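Local coordinates for glutamate--tRNA ligase (Elizabethkingia anophelis, PDB 6B1Z), which probably attaches glutamate to its cognate tRNA in an ATP-dependent reaction, as a class I glutamyl-tRNA synthetase, at residues Tyr111-Phe116 and Leu146-Ser151. Sequence-based numbering, arbitrary orientation.
Sequences YAYLAF and LRNSIS
Ile150 lays its CD1 methyl over one face of the Tyr113 ring, a CH-pi contact 3.7 Å from the centroid, while Asn148 CB meets the ring edge, 3.6 Å from Tyr113 CE1. The Asn148 amide is turned 66° from the ring plane. With chi1 at 56°, Asn148 CG sits between backbone N and carbonyl carbon, and OD1 reaches forward to accept from Ile150 N, in the carbonyl plane on a lone pair, and from Ser151 N, tilted out of it; the first bond makes an Asx turn, the second an Asx motif. Ser149 grips Leu114 twice: its OG accepts from Leu114 N at 3.0 Å, and its N donates to Leu114 O at 2.7 Å. Phe116 N adds a straight bond to Arg147 O (2.8 Å, 168°), completing a single antiparallel bridge between Ala115 and Asn148. Beyond it, a water links Phe116 O to Arg147 NE. The loop between helices 119-131 and 154-162 is so joined to the C-terminal part of edge strand 112-115, away from strand 168-171, in the class I catalytic domain. Tyr113 OH bonds to Asp198, and Asn148 ND2 to Arg143 O and Tyr138 OH, so both buried side chains combine apolar packing with satisfied polar ends, which should fix their rotation.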
loop_
_atom_site.group_PDB
_atom_site.type_symbol
_atom_site.label_atom_id
_atom_site.label_comp_id
_atom_site.label_asym_id
_atom_site.label_seq_id
_atom_site.Cartn_x
_atom_site.Cartn_y
_atom_site.Cartn_z
ATOM N N TYR A 111 3.422 -35.066 18.269
ATOM C CA TYR A 111 2.719 -33.883 17.822
ATOM C C TYR A 111 2.280 -33.956 16.367
ATOM O O TYR A 111 1.717 -32.975 15.868
ATOM C CB TYR A 111 3.587 -32.634 18.018
ATOM C CG TYR A 111 3.712 -32.167 19.445
ATOM C CD1 TYR A 111 4.841 -32.457 20.190
ATOM C CD2 TYR A 111 2.698 -31.409 20.038
ATOM C CE1 TYR A 111 4.972 -32.008 21.500
ATOM C CE2 TYR A 111 2.815 -30.962 21.342
ATOM C CZ TYR A 111 3.958 -31.260 22.066
ATOM O OH TYR A 111 4.084 -30.818 23.362
ATOM N N ALA A 112 2.515 -35.079 15.687
ATOM C CA ALA A 112 2.143 -35.215 14.284
ATOM C C ALA A 112 1.627 -36.620 14.003
ATOM O O ALA A 112 2.036 -37.598 14.643
ATOM C CB ALA A 112 3.330 -34.894 13.352
ATOM N N TYR A 113 0.739 -36.719 13.016
ATOM C CA TYR A 113 0.201 -38.008 12.612
ATOM C C TYR A 113 -0.154 -37.964 11.129
ATOM O O TYR A 113 -0.195 -36.896 10.512
ATOM C CB TYR A 113 -1.001 -38.397 13.491
ATOM C CG TYR A 113 -2.261 -37.558 13.376
ATOM C CD1 TYR A 113 -3.277 -37.930 12.504
ATOM C CD2 TYR A 113 -2.467 -36.427 14.171
ATOM C CE1 TYR A 113 -4.449 -37.204 12.415
ATOM C CE2 TYR A 113 -3.661 -35.683 14.082
ATOM C CZ TYR A 113 -4.638 -36.092 13.200
ATOM O OH TYR A 113 -5.804 -35.388 13.096
ATOM N N LEU A 114 -0.406 -39.143 10.560
ATOM C CA LEU A 114 -0.713 -39.282 9.138
ATOM C C LEU A 114 -2.221 -39.354 8.934
ATOM O O LEU A 114 -2.928 -40.018 9.698
ATOM C CB LEU A 114 -0.063 -40.541 8.562
ATOM C CG LEU A 114 1.391 -40.837 8.955
ATOM C CD1 LEU A 114 1.864 -42.113 8.269
ATOM C CD2 LEU A 114 2.291 -39.667 8.632
ATOM N N ALA A 115 -2.719 -38.673 7.900
ATOM C CA ALA A 115 -4.156 -38.661 7.636
ATOM C C ALA A 115 -4.411 -38.969 6.169
ATOM O O ALA A 115 -3.767 -38.391 5.287
ATOM C CB ALA A 115 -4.790 -37.318 8.026
ATOM N N PHE A 116 -5.348 -39.881 5.920
ATOM C CA PHE A 116 -5.588 -40.455 4.602
ATOM C C PHE A 116 -6.905 -40.002 3.986
ATOM O O PHE A 116 -7.259 -40.471 2.893
ATOM C CB PHE A 116 -5.565 -41.989 4.680
ATOM C CG PHE A 116 -4.253 -42.558 5.159
ATOM C CD1 PHE A 116 -4.071 -42.892 6.495
ATOM C CD2 PHE A 116 -3.208 -42.761 4.276
ATOM C CE1 PHE A 116 -2.860 -43.409 6.936
ATOM C CE2 PHE A 116 -1.995 -43.295 4.704
ATOM C CZ PHE A 116 -1.822 -43.609 6.041
ATOM N N LEU A 146 -12.423 -40.366 11.683
ATOM C CA LEU A 146 -11.924 -40.171 10.335
ATOM C C LEU A 146 -10.856 -41.234 10.057
ATOM O O LEU A 146 -10.789 -42.256 10.758
ATOM C CB LEU A 146 -11.443 -38.722 10.199
ATOM C CG LEU A 146 -12.644 -37.760 10.198
ATOM C CD1 LEU A 146 -12.215 -36.319 10.443
ATOM C CD2 LEU A 146 -13.428 -37.882 8.892
ATOM N N ARG A 147 -10.039 -41.028 9.023
ATOM C CA ARG A 147 -9.124 -42.066 8.544
ATOM C C ARG A 147 -7.688 -41.571 8.675
ATOM O O ARG A 147 -7.176 -40.876 7.793
ATOM C CB ARG A 147 -9.461 -42.462 7.108
ATOM C CG ARG A 147 -10.782 -43.261 7.009
ATOM C CD ARG A 147 -11.173 -43.672 5.572
ATOM N NE ARG A 147 -10.075 -44.309 4.847
ATOM C CZ ARG A 147 -9.670 -45.561 5.040
ATOM N NH1 ARG A 147 -10.269 -46.325 5.945
ATOM N NH2 ARG A 147 -8.662 -46.045 4.325
ATOM N N ASN A 148 -7.031 -41.936 9.776
ATOM C CA ASN A 148 -5.702 -41.418 10.068
ATOM C C ASN A 148 -4.971 -42.431 10.950
ATOM O O ASN A 148 -5.538 -43.448 11.351
ATOM C CB ASN A 148 -5.809 -40.036 10.722
ATOM C CG ASN A 148 -6.669 -40.063 11.963
ATOM O OD1 ASN A 148 -6.318 -40.718 12.941
ATOM N ND2 ASN A 148 -7.804 -39.373 11.928
ATOM N N SER A 149 -3.698 -42.145 11.256
ATOM C CA SER A 149 -2.894 -43.111 12.000
ATOM C C SER A 149 -3.235 -43.153 13.485
ATOM O O SER A 149 -2.696 -44.006 14.198
ATOM C CB SER A 149 -1.395 -42.841 11.797
ATOM O OG SER A 149 -1.033 -41.535 12.189
ATOM N N ILE A 150 -4.103 -42.270 13.962
ATOM C CA ILE A 150 -4.620 -42.393 15.320
ATOM C C ILE A 150 -5.855 -43.285 15.359
ATOM O O ILE A 150 -5.993 -44.115 16.263
ATOM C CB ILE A 150 -4.910 -40.996 15.900
ATOM C CG1 ILE A 150 -3.600 -40.233 16.117
ATOM C CG2 ILE A 150 -5.708 -41.106 17.210
ATOM C CD1 ILE A 150 -3.785 -38.772 16.393
ATOM N N SER A 151 -6.753 -43.142 14.380
ATOM C CA SER A 151 -8.026 -43.861 14.368
ATOM C C SER A 151 -7.930 -45.255 13.767
ATOM O O SER A 151 -8.731 -46.133 14.120
ATOM C CB SER A 151 -9.065 -43.059 13.576
ATOM O OG SER A 151 -8.757 -43.080 12.189
HETATM O O HOH W 1 -9.384 -42.341 3.007
#